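Local structure of phosphatidylinositol phosphate phosphatase (Schizosaccharomyces pombe, 1I9Z) at residues T256-Y261 with Y296-L301. The protein removes the 5-phosphate from soluble and lipid inositol phosphates, including phosphatidylinositol 4,5-bisphosphate, through this magnesium-dependent catalytic domain. Sequence-based numbering, arbitrary orientation.
Sequences TFPPTY and YQSVPL. With 2IP (D-myo-inositol-1,4-bisphosphate), chain C.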
ATOM      1  N   THR A 256      12.723  -7.450  -9.438  1.00 19.30           N
ATOM      2  CA  THR A 256      13.194  -8.438 -10.397  1.00 21.07           C
ATOM      3  C   THR A 256      12.448  -8.339 -11.721  1.00 21.40           C
ATOM      4  O   THR A 256      12.644  -9.184 -12.618  1.00 22.05           O
ATOM      5  CB  THR A 256      13.067  -9.863  -9.841  1.00 22.98           C
ATOM      6  OG1 THR A 256      11.676 -10.160  -9.596  1.00 21.71           O
ATOM      7  CG2 THR A 256      13.857  -9.982  -8.490  1.00 24.56           C
ATOM      8  N   PHE A 257      11.594  -7.324 -11.845  1.00 18.23           N
ATOM      9  CA  PHE A 257      10.844  -7.114 -13.087  1.00 17.46           C
ATOM     10  C   PHE A 257      11.366  -5.913 -13.835  1.00 16.06           C
ATOM     11  O   PHE A 257      11.926  -5.001 -13.237  1.00 15.79           O
ATOM     12  CB  PHE A 257       9.330  -6.958 -12.768  1.00 15.33           C
ATOM     13  CG  PHE A 257       9.032  -5.936 -11.729  1.00 16.65           C
ATOM     14  CD1 PHE A 257       8.745  -4.602 -12.085  1.00 16.64           C
ATOM     15  CD2 PHE A 257       9.010  -6.302 -10.375  1.00 16.73           C
ATOM     16  CE1 PHE A 257       8.419  -3.638 -11.063  1.00 14.36           C
ATOM     17  CE2 PHE A 257       8.702  -5.363  -9.357  1.00 17.82           C
ATOM     18  CZ  PHE A 257       8.398  -4.030  -9.706  1.00 16.49           C
ATOM     19  N   PRO A 258      11.174  -5.867 -15.165  1.00 16.55           N
ATOM     20  CA  PRO A 258      11.654  -4.744 -15.961  1.00 15.24           C
ATOM     21  C   PRO A 258      10.874  -3.449 -15.702  1.00 14.61           C
ATOM     22  O   PRO A 258       9.755  -3.514 -15.153  1.00 14.47           O
ATOM     23  CB  PRO A 258      11.450  -5.214 -17.403  1.00 17.37           C
ATOM     24  CG  PRO A 258      11.077  -6.733 -17.323  1.00 19.57           C
ATOM     25  CD  PRO A 258      10.492  -6.907 -15.990  1.00 17.85           C
ATOM     26  N   PRO A 259      11.452  -2.290 -16.034  1.00 14.73           N
ATOM     27  CA  PRO A 259      10.863  -0.948 -15.897  1.00 13.46           C
ATOM     28  C   PRO A 259       9.452  -1.047 -16.509  1.00 14.21           C
ATOM     29  O   PRO A 259       9.254  -1.647 -17.617  1.00 13.23           O
ATOM     30  CB  PRO A 259      11.770  -0.105 -16.789  1.00 15.67           C
ATOM     31  CG  PRO A 259      13.174  -0.677 -16.383  1.00 15.58           C
ATOM     32  CD  PRO A 259      12.889  -2.200 -16.400  1.00 14.53           C
ATOM     33  N   THR A 260       8.465  -0.556 -15.737  1.00 15.61           N
ATOM     34  CA  THR A 260       7.085  -0.675 -16.113  1.00 14.86           C
ATOM     35  C   THR A 260       6.580   0.465 -16.968  1.00 16.32           C
ATOM     36  O   THR A 260       5.406   0.484 -17.323  1.00 16.22           O
ATOM     37  CB  THR A 260       6.216  -0.691 -14.856  1.00 15.22           C
ATOM     38  OG1 THR A 260       6.559   0.475 -14.020  1.00 13.95           O
ATOM     39  CG2 THR A 260       6.500  -1.977 -14.033  1.00 15.16           C
ATOM     40  N   TYR A 261       7.476   1.397 -17.272  1.00 16.34           N
ATOM     41  CA  TYR A 261       7.170   2.560 -17.992  1.00 16.99           C
ATOM     42  C   TYR A 261       8.296   2.834 -18.946  1.00 18.54           C
ATOM     43  O   TYR A 261       9.487   2.598 -18.684  1.00 17.96           O
ATOM     44  CB  TYR A 261       7.037   3.788 -17.056  1.00 19.46           C
ATOM     45  CG  TYR A 261       6.916   5.123 -17.741  1.00 22.14           C
ATOM     46  CD1 TYR A 261       5.666   5.587 -18.178  1.00 26.41           C
ATOM     47  CD2 TYR A 261       8.039   5.986 -17.871  1.00 24.27           C
ATOM     48  CE1 TYR A 261       5.506   6.898 -18.709  1.00 28.19           C
ATOM     49  CE2 TYR A 261       7.881   7.291 -18.431  1.00 25.52           C
ATOM     50  CZ  TYR A 261       6.621   7.726 -18.830  1.00 27.49           C
ATOM     51  OH  TYR A 261       6.423   9.004 -19.354  1.00 29.83           O
ATOM     52  N   TYR A 296       6.368  -9.479  -5.445  1.00 16.62           N
ATOM     53  CA  TYR A 296       6.391  -8.077  -5.918  1.00 16.21           C
ATOM     54  C   TYR A 296       6.674  -8.203  -7.386  1.00 17.94           C
ATOM     55  O   TYR A 296       7.836  -8.456  -7.789  1.00 17.66           O
ATOM     56  CB  TYR A 296       7.526  -7.291  -5.225  1.00 16.78           C
ATOM     57  CG  TYR A 296       7.664  -5.811  -5.575  1.00 14.42           C
ATOM     58  CD1 TYR A 296       8.883  -5.177  -5.473  1.00 14.03           C
ATOM     59  CD2 TYR A 296       6.527  -5.011  -5.895  1.00 15.65           C
ATOM     60  CE1 TYR A 296       9.001  -3.780  -5.619  1.00 14.72           C
ATOM     61  CE2 TYR A 296       6.644  -3.626  -6.088  1.00 13.91           C
ATOM     62  CZ  TYR A 296       7.878  -3.004  -5.924  1.00 14.48           C
ATOM     63  OH  TYR A 296       7.972  -1.604  -5.983  1.00 16.28           O
ATOM     64  N   GLN A 297       5.674  -7.972  -8.224  1.00 16.94           N
ATOM     65  CA  GLN A 297       5.893  -8.180  -9.667  1.00 17.40           C
ATOM     66  C   GLN A 297       5.073  -7.232 -10.537  1.00 17.74           C
ATOM     67  O   GLN A 297       4.067  -6.660 -10.064  1.00 16.88           O
ATOM     68  CB  GLN A 297       5.374  -9.585 -10.059  1.00 19.08           C
ATOM     69  CG  GLN A 297       6.298 -10.784  -9.766  1.00 24.36           C
ATOM     70  CD  GLN A 297       7.725 -10.570 -10.292  1.00 29.19           C
ATOM     71  OE1 GLN A 297       7.961 -10.073 -11.434  1.00 28.66           O
ATOM     72  NE2 GLN A 297       8.696 -10.917  -9.454  1.00 30.48           N
ATOM     73  N   SER A 298       5.476  -7.142 -11.808  1.00 15.70           N
ATOM     74  CA  SER A 298       4.708  -6.440 -12.831  1.00 14.21           C
ATOM     75  C   SER A 298       3.992  -7.581 -13.603  1.00 15.23           C
ATOM     76  O   SER A 298       4.369  -8.751 -13.521  1.00 15.34           O
ATOM     77  CB  SER A 298       5.566  -5.588 -13.752  1.00 16.53           C
ATOM     78  OG  SER A 298       6.384  -6.355 -14.610  1.00 16.33           O
ATOM     79  N   VAL A 299       2.917  -7.222 -14.301  1.00 14.84           N
ATOM     80  CA  VAL A 299       2.123  -8.214 -15.019  1.00 17.31           C
ATOM     81  C   VAL A 299       1.932  -7.749 -16.432  1.00 17.38           C
ATOM     82  O   VAL A 299       1.773  -6.586 -16.699  1.00 15.85           O
ATOM     83  CB  VAL A 299       0.730  -8.355 -14.302  1.00 19.59           C
ATOM     84  CG1 VAL A 299      -0.266  -9.104 -15.191  1.00 25.11           C
ATOM     85  CG2 VAL A 299       0.963  -9.064 -12.934  1.00 19.49           C
ATOM     86  N   PRO A 300       1.897  -8.685 -17.369  1.00 19.85           N
ATOM     87  CA  PRO A 300       1.732  -8.293 -18.763  1.00 20.04           C
ATOM     88  C   PRO A 300       0.303  -7.924 -19.196  1.00 19.00           C
ATOM     89  O   PRO A 300      -0.411  -8.761 -19.781  1.00 17.33           O
ATOM     90  CB  PRO A 300       2.294  -9.514 -19.552  1.00 21.53           C
ATOM     91  CG  PRO A 300       2.798 -10.485 -18.499  1.00 26.44           C
ATOM     92  CD  PRO A 300       2.077 -10.137 -17.217  1.00 21.56           C
ATOM     93  N   LEU A 301      -0.154  -6.716 -18.857  1.00 16.13           N
ATOM     94  CA  LEU A 301      -1.429  -6.168 -19.389  1.00 15.54           C
ATOM     95  C   LEU A 301      -0.973  -5.015 -20.275  1.00 15.94           C
ATOM     96  O   LEU A 301      -0.045  -4.273 -19.905  1.00 16.49           O
ATOM     97  CB  LEU A 301      -2.378  -5.622 -18.335  1.00 17.40           C
ATOM     98  CG  LEU A 301      -3.123  -6.645 -17.478  1.00 21.44           C
ATOM     99  CD1 LEU A 301      -4.236  -5.909 -16.723  1.00 16.80           C
ATOM    100  CD2 LEU A 301      -3.750  -7.758 -18.418  1.00 20.89           C
TER
HETATM  101  C1  2IP C 302       8.305  14.834 -19.013  0.50 57.15           C
HETATM  102  C2  2IP C 302       6.816  15.207 -19.233  0.50 56.44           C
HETATM  103  C3  2IP C 302       6.055  14.113 -20.054  0.50 55.74           C
HETATM  104  C4  2IP C 302       6.175  12.687 -19.453  0.50 55.30           C
HETATM  105  C5  2IP C 302       7.680  12.341 -19.395  0.50 56.01           C
HETATM  106  C6  2IP C 302       8.485  13.347 -18.520  0.50 56.48           C
HETATM  107  O1  2IP C 302       9.467  15.520 -19.395  0.50 59.22           O
HETATM  108  O2  2IP C 302       6.123  15.357 -18.023  0.50 55.17           O
HETATM  109  O3  2IP C 302       4.691  14.410 -20.114  0.50 56.00           O
HETATM  110  O4  2IP C 302       5.456  11.745 -20.314  0.50 53.37           O
HETATM  111  O5  2IP C 302       7.867  11.033 -18.855  0.50 55.20           O
HETATM  112  O6  2IP C 302       9.810  12.848 -18.647  0.50 55.61           O
HETATM  113  P4  2IP C 302       4.169  10.953 -19.874  0.50 51.58           P
HETATM  114  O41 2IP C 302       4.525  10.245 -18.515  0.50 52.69           O
HETATM  115  O42 2IP C 302       3.820   9.965 -20.893  0.50 50.04           O
HETATM  116  O43 2IP C 302       3.120  12.072 -19.752  0.50 51.76           O
HETATM  117  P1  2IP C 302      10.496  16.310 -18.635  0.50 59.45           P
HETATM  118  O11 2IP C 302      10.575  17.620 -19.438  0.50 61.20           O
HETATM  119  O12 2IP C 302      10.276  16.631 -17.176  0.50 60.96           O
HETATM  120  O13 2IP C 302      11.809  15.563 -18.893  0.50 60.76           O
HETATM  121  O   HOH W   1      10.530  -8.185  -7.732  1.00 18.49           O
HETATM  122  O   HOH W   2       7.545  -4.632 -16.242  1.00 15.15           O
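Tyr296 offers the face of its ring to the edge of Phe257 in a T-shaped stack, with centroids 5.1 Å apart and planes at 87°. Phe257 CE2 stands over the centre of the tyrosine ring. A tyrosine suits this place because its ring packs while its hydroxyl, bonded to Glu252 and to the backbone N of Ile285, fixes the far end. Its carbonyl O receives a hydrogen bond from a water that in turn accepts one from Thr256 N, tying the two backbones together.

Gln297 starts out away from the loop, but its chain turns about the CB-CG bond (chi2 -50°) and brings the amide back. Gln297 NE2 donates to Thr256 OG1 at 3.1 Å, fairly straight at 159° and close to the amide plane, while Gln297 OE1 lies 3.7 Å from Phe257 CB.

Gln297 C and Ser298 N lie over one face of the Phe257 ring, whose flat apolar shape suits a buried place between this backbone, Tyr296 and Trp281. Ser298 N has no polar partner. Small Ser298 fits beneath the loop: Ser298 CB meets Thr260 CG2 at 3.7 Å, and its OG shares a water with Pro258 O.

Thr260 and Tyr261, which lines the inositol bisphosphate pocket, form a classic beta bulge facing Ala280. In this DNase I-like fold, the contact joins the loop leading towards edge strand 283-288 of one sheet to edge strand 292-298 of the other, beside strand 309-320.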